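Local coordinates for protein apicoplast TIC22, putative (Plasmodium falciparum 3D7, PDB 4E6Z) that acts as an essential chaperone required for protein import into the apicoplast, the relict plastid of the malaria parasite, at residues Asp108-Leu113 / Val264-Lys269; Pro211-Phe214 / Asp218-Glu221. All blocks are in the same frame, centred on the assembly; numbering follows the deposited sequence.

How the interactions relate
Interaction 1 (108-113 with 264-269) is polar and partly buried. It ties helix 106-119 to helix 261-272, two helices far apart in sequence, through one carboxylate oxygen. Interaction 2 (211-214 with 218-221) is buried and apolar. It folds the start of helix 216-227 back onto the strand just before it, 208-213. The two share no helix or strand, and their centres lie about 20 Å apart. They are linked indirectly: the Asp218 carboxylate accepts a hydrogen bond from the backbone N of Thr261, in the helix whose later residues form interaction 1. Along the chain, interaction 2 is nested within the loop that interaction 1 closes. Charge pairing marks the more exposed contact, and ring packing the buried one.

Interaction 1. Residues Asp108-Leu113 / Val264-Lys269; sequences DAENML and VKYLDK
Glu110 meets Tyr266 and Lys269 through one carboxylate oxygen, OE2. Tyr266 OH donates to Glu110 OE2 at 2.6 Å. The hydroxyl comes from the anti side, 25° out of the carboxylate plane. Lys269 NZ is the second donor, 3.0 Å from Glu110 OE2 in a salt bridge, and arrives nearly along the C-O axis. OE2 therefore accepts two bonds, while the phenol and the ammonium each give one. The ammonium would probably favour the charged form of the carboxylate. The contact is a side-chain bridge between two helices, 106-119 and 261-272, whose backbones stay well apart: the nearest CA atoms, of Glu110 and Tyr266, are 11.3 Å from each other. Long side chains span the gap. Lys269 is extended throughout, with CG anti to the backbone N (chi1 171°), and approaches Glu110 from the opposite direction. The Tyr266 ring has Glu110 OE2 at its edge, in plane, and the carboxylate plane is turned 69° from the ring. Tyr266 is buried, packing on Ile130 and meeting the ring of Phe80 nearly at a right angle. Glu110 is only partly exposed, whereas Lys269 lies at the surface.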
ATOM      1  N   ASP A 108      -0.928  -6.037  -8.878  1.00 39.65           N
ATOM      2  CA  ASP A 108      -0.406  -4.995  -9.753  1.00 34.77           C
ATOM      3  C   ASP A 108       1.039  -5.341 -10.134  1.00 36.39           C
ATOM      4  O   ASP A 108       1.450  -5.138 -11.270  1.00 37.71           O
ATOM      5  CB  ASP A 108      -0.447  -3.629  -9.066  1.00 27.29           C
ATOM      6  CG  ASP A 108      -1.870  -3.099  -8.870  1.00 37.39           C
ATOM      7  OD1 ASP A 108      -2.839  -3.751  -9.316  1.00 39.60           O
ATOM      8  OD2 ASP A 108      -2.008  -2.014  -8.265  1.00 37.02           O
ATOM      9  N   ALA A 109       1.801  -5.861  -9.175  1.00 33.57           N
ATOM     10  CA  ALA A 109       3.177  -6.287  -9.429  1.00 38.23           C
ATOM     11  C   ALA A 109       3.217  -7.476 -10.383  1.00 34.32           C
ATOM     12  O   ALA A 109       4.009  -7.497 -11.322  1.00 40.92           O
ATOM     13  CB  ALA A 109       3.882  -6.633  -8.129  1.00 40.70           C
ATOM     14  N   GLU A 110       2.364  -8.465 -10.130  1.00 35.19           N
ATOM     15  CA  GLU A 110       2.228  -9.612 -11.018  1.00 40.95           C
ATOM     16  C   GLU A 110       1.922  -9.159 -12.442  1.00 45.18           C
ATOM     17  O   GLU A 110       2.412  -9.740 -13.406  1.00 48.14           O
ATOM     18  CB  GLU A 110       1.118 -10.548 -10.534  1.00 37.22           C
ATOM     19  CG  GLU A 110       1.551 -11.565  -9.496  1.00 50.46           C
ATOM     20  CD  GLU A 110       0.525 -12.667  -9.316  1.00 61.64           C
ATOM     21  OE1 GLU A 110      -0.532 -12.601  -9.973  1.00 63.84           O
ATOM     22  OE2 GLU A 110       0.776 -13.601  -8.526  1.00 67.81           O
ATOM     23  N   ASN A 111       1.096  -8.128 -12.566  1.00 45.40           N
ATOM     24  CA  ASN A 111       0.739  -7.602 -13.873  1.00 45.93           C
ATOM     25  C   ASN A 111       1.946  -7.032 -14.606  1.00 39.93           C
ATOM     26  O   ASN A 111       2.080  -7.209 -15.810  1.00 46.25           O
ATOM     27  CB  ASN A 111      -0.347  -6.531 -13.754  1.00 45.76           C
ATOM     28  CG  ASN A 111      -0.588  -5.806 -15.065  1.00 56.27           C
ATOM     29  OD1 ASN A 111      -1.056  -6.396 -16.040  1.00 68.11           O
ATOM     30  ND2 ASN A 111      -0.250  -4.523 -15.101  1.00 53.23           N
HETATM   31  N   MSE A 112       2.812  -6.328 -13.882  1.00 38.95           N
HETATM   32  CA  MSE A 112       3.995  -5.749 -14.504  1.00 45.27           C
HETATM   33  C   MSE A 112       4.988  -6.838 -14.889  1.00 44.67           C
HETATM   34  O   MSE A 112       5.569  -6.799 -15.973  1.00 47.94           O
HETATM   35  CB  MSE A 112       4.661  -4.725 -13.591  1.00 47.00           C
HETATM   36  CG  MSE A 112       5.756  -3.940 -14.291  1.00 49.64           C
HETATM   37 SE   MSE A 112       6.842  -2.828 -13.117  1.00 60.92          SE
HETATM   38  CE  MSE A 112       7.587  -4.217 -12.000  1.00 59.22           C
ATOM     39  N   LEU A 113       5.171  -7.807 -13.997  1.00 41.44           N
ATOM     40  CA  LEU A 113       5.988  -8.973 -14.292  1.00 45.85           C
ATOM     41  C   LEU A 113       5.479  -9.660 -15.559  1.00 42.49           C
ATOM     42  O   LEU A 113       6.256 -10.021 -16.441  1.00 42.96           O
ATOM     43  CB  LEU A 113       5.974  -9.949 -13.113  1.00 37.55           C
ATOM     44  CG  LEU A 113       6.714 -11.282 -13.284  1.00 43.21           C
ATOM     45  CD1 LEU A 113       7.286 -11.767 -11.950  1.00 41.14           C
ATOM     46  CD2 LEU A 113       5.809 -12.339 -13.894  1.00 43.03           C
ATOM     47  N   VAL A 264      -1.554  -9.405   2.542  1.00 47.13           N
ATOM     48  CA  VAL A 264      -1.005 -10.210   3.628  1.00 47.18           C
ATOM     49  C   VAL A 264      -1.092 -11.699   3.300  1.00 51.46           C
ATOM     50  O   VAL A 264      -0.125 -12.442   3.469  1.00 54.17           O
ATOM     51  CB  VAL A 264      -1.716  -9.928   4.966  1.00 46.55           C
ATOM     52  CG1 VAL A 264      -1.203 -10.866   6.048  1.00 43.49           C
ATOM     53  CG2 VAL A 264      -1.514  -8.478   5.373  1.00 43.40           C
ATOM     54  N   LYS A 265      -2.257 -12.120   2.823  1.00 50.04           N
ATOM     55  CA  LYS A 265      -2.483 -13.503   2.428  1.00 58.35           C
ATOM     56  C   LYS A 265      -1.488 -13.922   1.343  1.00 66.63           C
ATOM     57  O   LYS A 265      -1.091 -15.084   1.264  1.00 65.87           O
ATOM     58  CB  LYS A 265      -3.914 -13.647   1.913  1.00 67.16           C
ATOM     59  CG  LYS A 265      -4.613 -14.934   2.297  1.00 79.30           C
ATOM     60  CD  LYS A 265      -6.117 -14.709   2.367  1.00 86.24           C
ATOM     61  CE  LYS A 265      -6.605 -13.894   1.176  1.00 85.70           C
ATOM     62  NZ  LYS A 265      -8.016 -13.441   1.343  1.00 89.36           N
ATOM     63  N   TYR A 266      -1.087 -12.963   0.513  1.00 64.56           N
ATOM     64  CA  TYR A 266      -0.188 -13.217  -0.611  1.00 56.37           C
ATOM     65  C   TYR A 266       1.221 -13.574  -0.147  1.00 59.07           C
ATOM     66  O   TYR A 266       1.970 -14.233  -0.867  1.00 58.90           O
ATOM     67  CB  TYR A 266      -0.138 -11.998  -1.537  1.00 53.83           C
ATOM     68  CG  TYR A 266       0.527 -12.261  -2.865  1.00 59.12           C
ATOM     69  CD1 TYR A 266       1.894 -12.085  -3.027  1.00 56.70           C
ATOM     70  CD2 TYR A 266      -0.213 -12.683  -3.962  1.00 60.78           C
ATOM     71  CE1 TYR A 266       2.506 -12.326  -4.240  1.00 58.71           C
ATOM     72  CE2 TYR A 266       0.390 -12.927  -5.178  1.00 57.38           C
ATOM     73  CZ  TYR A 266       1.749 -12.745  -5.312  1.00 60.28           C
ATOM     74  OH  TYR A 266       2.356 -12.985  -6.519  1.00 60.81           O
ATOM     75  N   LEU A 267       1.578 -13.136   1.056  1.00 62.73           N
ATOM     76  CA  LEU A 267       2.888 -13.441   1.618  1.00 63.25           C
ATOM     77  C   LEU A 267       3.054 -14.939   1.833  1.00 62.05           C
ATOM     78  O   LEU A 267       4.169 -15.459   1.797  1.00 58.10           O
ATOM     79  CB  LEU A 267       3.096 -12.701   2.938  1.00 66.14           C
ATOM     80  CG  LEU A 267       3.040 -11.175   2.886  1.00 65.92           C
ATOM     81  CD1 LEU A 267       3.252 -10.585   4.274  1.00 66.82           C
ATOM     82  CD2 LEU A 267       4.066 -10.647   1.913  1.00 57.51           C
ATOM     83  N   ASP A 268       1.942 -15.631   2.065  1.00 64.75           N
ATOM     84  CA  ASP A 268       1.970 -17.080   2.221  1.00 68.26           C
ATOM     85  C   ASP A 268       2.413 -17.751   0.926  1.00 73.74           C
ATOM     86  O   ASP A 268       3.152 -18.731   0.952  1.00 78.09           O
ATOM     87  CB  ASP A 268       0.600 -17.617   2.643  1.00 75.52           C
ATOM     88  CG  ASP A 268       0.210 -17.195   4.046  1.00 82.73           C
ATOM     89  OD1 ASP A 268       1.081 -16.679   4.780  1.00 79.53           O
ATOM     90  OD2 ASP A 268      -0.969 -17.382   4.417  1.00 88.78           O
ATOM     91  N   LYS A 269       1.962 -17.214  -0.205  1.00 72.29           N
ATOM     92  CA  LYS A 269       2.297 -17.779  -1.512  1.00 73.98           C
ATOM     93  C   LYS A 269       3.787 -17.675  -1.831  1.00 68.63           C
ATOM     94  O   LYS A 269       4.395 -18.627  -2.317  1.00 72.02           O
ATOM     95  CB  LYS A 269       1.488 -17.104  -2.621  1.00 79.54           C
ATOM     96  CG  LYS A 269       1.945 -17.485  -4.023  1.00 79.28           C
ATOM     97  CD  LYS A 269       1.147 -16.771  -5.100  1.00 73.36           C
ATOM     98  CE  LYS A 269       1.683 -17.112  -6.486  1.00 80.23           C
ATOM     99  NZ  LYS A 269       0.886 -16.476  -7.573  1.00 83.22           N
TER

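Interaction 2. Residues Pro211-Phe214 / Asp218-Glu221; sequences PLFF and DLKE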
ATOM      1  N   PRO A 211      -9.716   2.418  12.672  1.00 54.34           N
ATOM      2  CA  PRO A 211      -9.105   1.533  11.677  1.00 47.84           C
ATOM      3  C   PRO A 211      -8.971   2.243  10.335  1.00 52.15           C
ATOM      4  O   PRO A 211      -9.924   2.870   9.872  1.00 47.48           O
ATOM      5  CB  PRO A 211     -10.113   0.382  11.556  1.00 45.00           C
ATOM      6  CG  PRO A 211     -11.078   0.558  12.691  1.00 49.69           C
ATOM      7  CD  PRO A 211     -11.091   2.011  12.997  1.00 53.02           C
ATOM      8  N   LEU A 212      -7.795   2.139   9.726  1.00 48.19           N
ATOM      9  CA  LEU A 212      -7.516   2.779   8.450  1.00 48.70           C
ATOM     10  C   LEU A 212      -7.219   1.694   7.425  1.00 49.04           C
ATOM     11  O   LEU A 212      -6.163   1.063   7.474  1.00 43.41           O
ATOM     12  CB  LEU A 212      -6.306   3.696   8.592  1.00 57.48           C
ATOM     13  CG  LEU A 212      -6.470   5.155   8.190  1.00 60.89           C
ATOM     14  CD1 LEU A 212      -7.801   5.696   8.670  1.00 64.87           C
ATOM     15  CD2 LEU A 212      -5.318   5.957   8.755  1.00 61.01           C
ATOM     16  N   PHE A 213      -8.148   1.477   6.499  1.00 38.44           N
ATOM     17  CA  PHE A 213      -8.067   0.332   5.601  1.00 36.91           C
ATOM     18  C   PHE A 213      -7.479   0.681   4.247  1.00 42.24           C
ATOM     19  O   PHE A 213      -7.873   1.670   3.629  1.00 44.28           O
ATOM     20  CB  PHE A 213      -9.449  -0.295   5.397  1.00 37.48           C
ATOM     21  CG  PHE A 213     -10.083  -0.783   6.660  1.00 43.01           C
ATOM     22  CD1 PHE A 213      -9.921  -2.096   7.071  1.00 43.46           C
ATOM     23  CD2 PHE A 213     -10.843   0.070   7.441  1.00 46.01           C
ATOM     24  CE1 PHE A 213     -10.509  -2.548   8.239  1.00 47.18           C
ATOM     25  CE2 PHE A 213     -11.432  -0.373   8.604  1.00 41.29           C
ATOM     26  CZ  PHE A 213     -11.265  -1.684   9.007  1.00 42.74           C
ATOM     27  N   PHE A 214      -6.542  -0.143   3.785  1.00 40.99           N
ATOM     28  CA  PHE A 214      -6.027  -0.006   2.431  1.00 40.24           C
ATOM     29  C   PHE A 214      -7.047  -0.516   1.419  1.00 40.59           C
ATOM     30  O   PHE A 214      -7.212   0.069   0.353  1.00 40.45           O
ATOM     31  CB  PHE A 214      -4.674  -0.712   2.272  1.00 37.88           C
ATOM     32  CG  PHE A 214      -3.515   0.109   2.755  1.00 41.86           C
ATOM     33  CD1 PHE A 214      -2.824   0.937   1.885  1.00 41.79           C
ATOM     34  CD2 PHE A 214      -3.134   0.077   4.086  1.00 41.09           C
ATOM     35  CE1 PHE A 214      -1.761   1.707   2.331  1.00 40.44           C
ATOM     36  CE2 PHE A 214      -2.076   0.845   4.538  1.00 36.79           C
ATOM     37  CZ  PHE A 214      -1.391   1.663   3.661  1.00 38.21           C
ATOM     38  N   ASP A 218     -12.294  -4.424   2.773  1.00 48.51           N
ATOM     39  CA  ASP A 218     -12.009  -4.768   4.167  1.00 42.57           C
ATOM     40  C   ASP A 218     -12.804  -3.863   5.109  1.00 43.71           C
ATOM     41  O   ASP A 218     -13.335  -4.319   6.120  1.00 45.38           O
ATOM     42  CB  ASP A 218     -10.513  -4.651   4.469  1.00 40.75           C
ATOM     43  CG  ASP A 218      -9.687  -5.749   3.805  1.00 52.40           C
ATOM     44  OD1 ASP A 218     -10.259  -6.792   3.416  1.00 56.63           O
ATOM     45  OD2 ASP A 218      -8.458  -5.568   3.682  1.00 48.51           O
ATOM     46  N   LEU A 219     -12.872  -2.579   4.769  1.00 39.76           N
ATOM     47  CA  LEU A 219     -13.632  -1.611   5.544  1.00 43.49           C
ATOM     48  C   LEU A 219     -15.109  -1.982   5.571  1.00 51.80           C
ATOM     49  O   LEU A 219     -15.706  -2.103   6.640  1.00 54.77           O
ATOM     50  CB  LEU A 219     -13.455  -0.200   4.973  1.00 39.10           C
ATOM     51  CG  LEU A 219     -14.369   0.878   5.571  1.00 43.89           C
ATOM     52  CD1 LEU A 219     -14.169   0.985   7.071  1.00 42.91           C
ATOM     53  CD2 LEU A 219     -14.142   2.228   4.902  1.00 40.94           C
ATOM     54  N   LYS A 220     -15.692  -2.162   4.390  1.00 53.06           N
ATOM     55  CA  LYS A 220     -17.095  -2.544   4.278  1.00 54.86           C
ATOM     56  C   LYS A 220     -17.377  -3.842   5.021  1.00 58.28           C
ATOM     57  O   LYS A 220     -18.481  -4.058   5.522  1.00 64.16           O
ATOM     58  CB  LYS A 220     -17.507  -2.674   2.809  1.00 52.76           C
ATOM     59  CG  LYS A 220     -17.676  -1.338   2.100  1.00 58.31           C
ATOM     60  CD  LYS A 220     -18.089  -1.512   0.648  1.00 62.84           C
ATOM     61  CE  LYS A 220     -18.301  -0.159  -0.023  1.00 66.83           C
ATOM     62  NZ  LYS A 220     -18.531  -0.270  -1.494  1.00 65.77           N
ATOM     63  N   GLU A 221     -16.372  -4.705   5.095  1.00 54.87           N
ATOM     64  CA  GLU A 221     -16.521  -5.975   5.782  1.00 55.14           C
ATOM     65  C   GLU A 221     -16.556  -5.759   7.290  1.00 57.25           C
ATOM     66  O   GLU A 221     -17.295  -6.436   8.005  1.00 72.70           O
ATOM     67  CB  GLU A 221     -15.383  -6.922   5.402  1.00 61.90           C
ATOM     68  CG  GLU A 221     -15.742  -8.388   5.516  1.00 75.64           C
ATOM     69  CD  GLU A 221     -15.082  -9.229   4.439  1.00 88.60           C
ATOM     70  OE1 GLU A 221     -15.671 -10.259   4.047  1.00 97.90           O
ATOM     71  OE2 GLU A 221     -13.983  -8.853   3.975  1.00 88.57           O
TER
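Phe213 lays one face of its ring over the backbone of Leu219. Leu219 CA sits 3.8 Å from the centroid of the Phe213 ring, 11° off the ring normal. This is a CH-pi contact almost over the ring centre. The Leu219 side chain crosses that of Phe213 at about a right angle, with CB and CD1 by the CD2-CE2 bond. Its CD1 reaches Phe213 CE2 at 3.4 Å, a tight apolar approach, and its CB lies 3.6 Å from Phe213 CD2. With chi1 at 171°, the Leu219 side chain leaves opposite its own N, which helps bring CD1 beside the ring. Near the CD1 corner, on the same side of the ring plane as Leu219 CA, Asp218 CB comes obliquely to 3.7 Å from Phe213 CD1. The ring is thus met by CB of both residues and by the main chain that joins them.

The contact closes a tight strand-to-helix connection. Strand 208-213 ends at Phe213, and helix 216-227 starts three residues later. The helix packs on the mixed four-stranded sheet, where Phe213 also touches Val258 of strand 255-258 and Leu219 touches Phe195 of strand 193-203.

Of its side chain, Asp218 offers Phe213 the methylene. Its carboxylate is used separately, with OD2 accepting from the backbone N of Thr261 at the start of helix 261-272. All three touching residues are buried, and the closest approaches between them are carbon to carbon. Between these segments the attraction is probably mainly dispersion, with the CH-pi contact, while the carboxylate of Asp218 is hydrogen-bonded outside them.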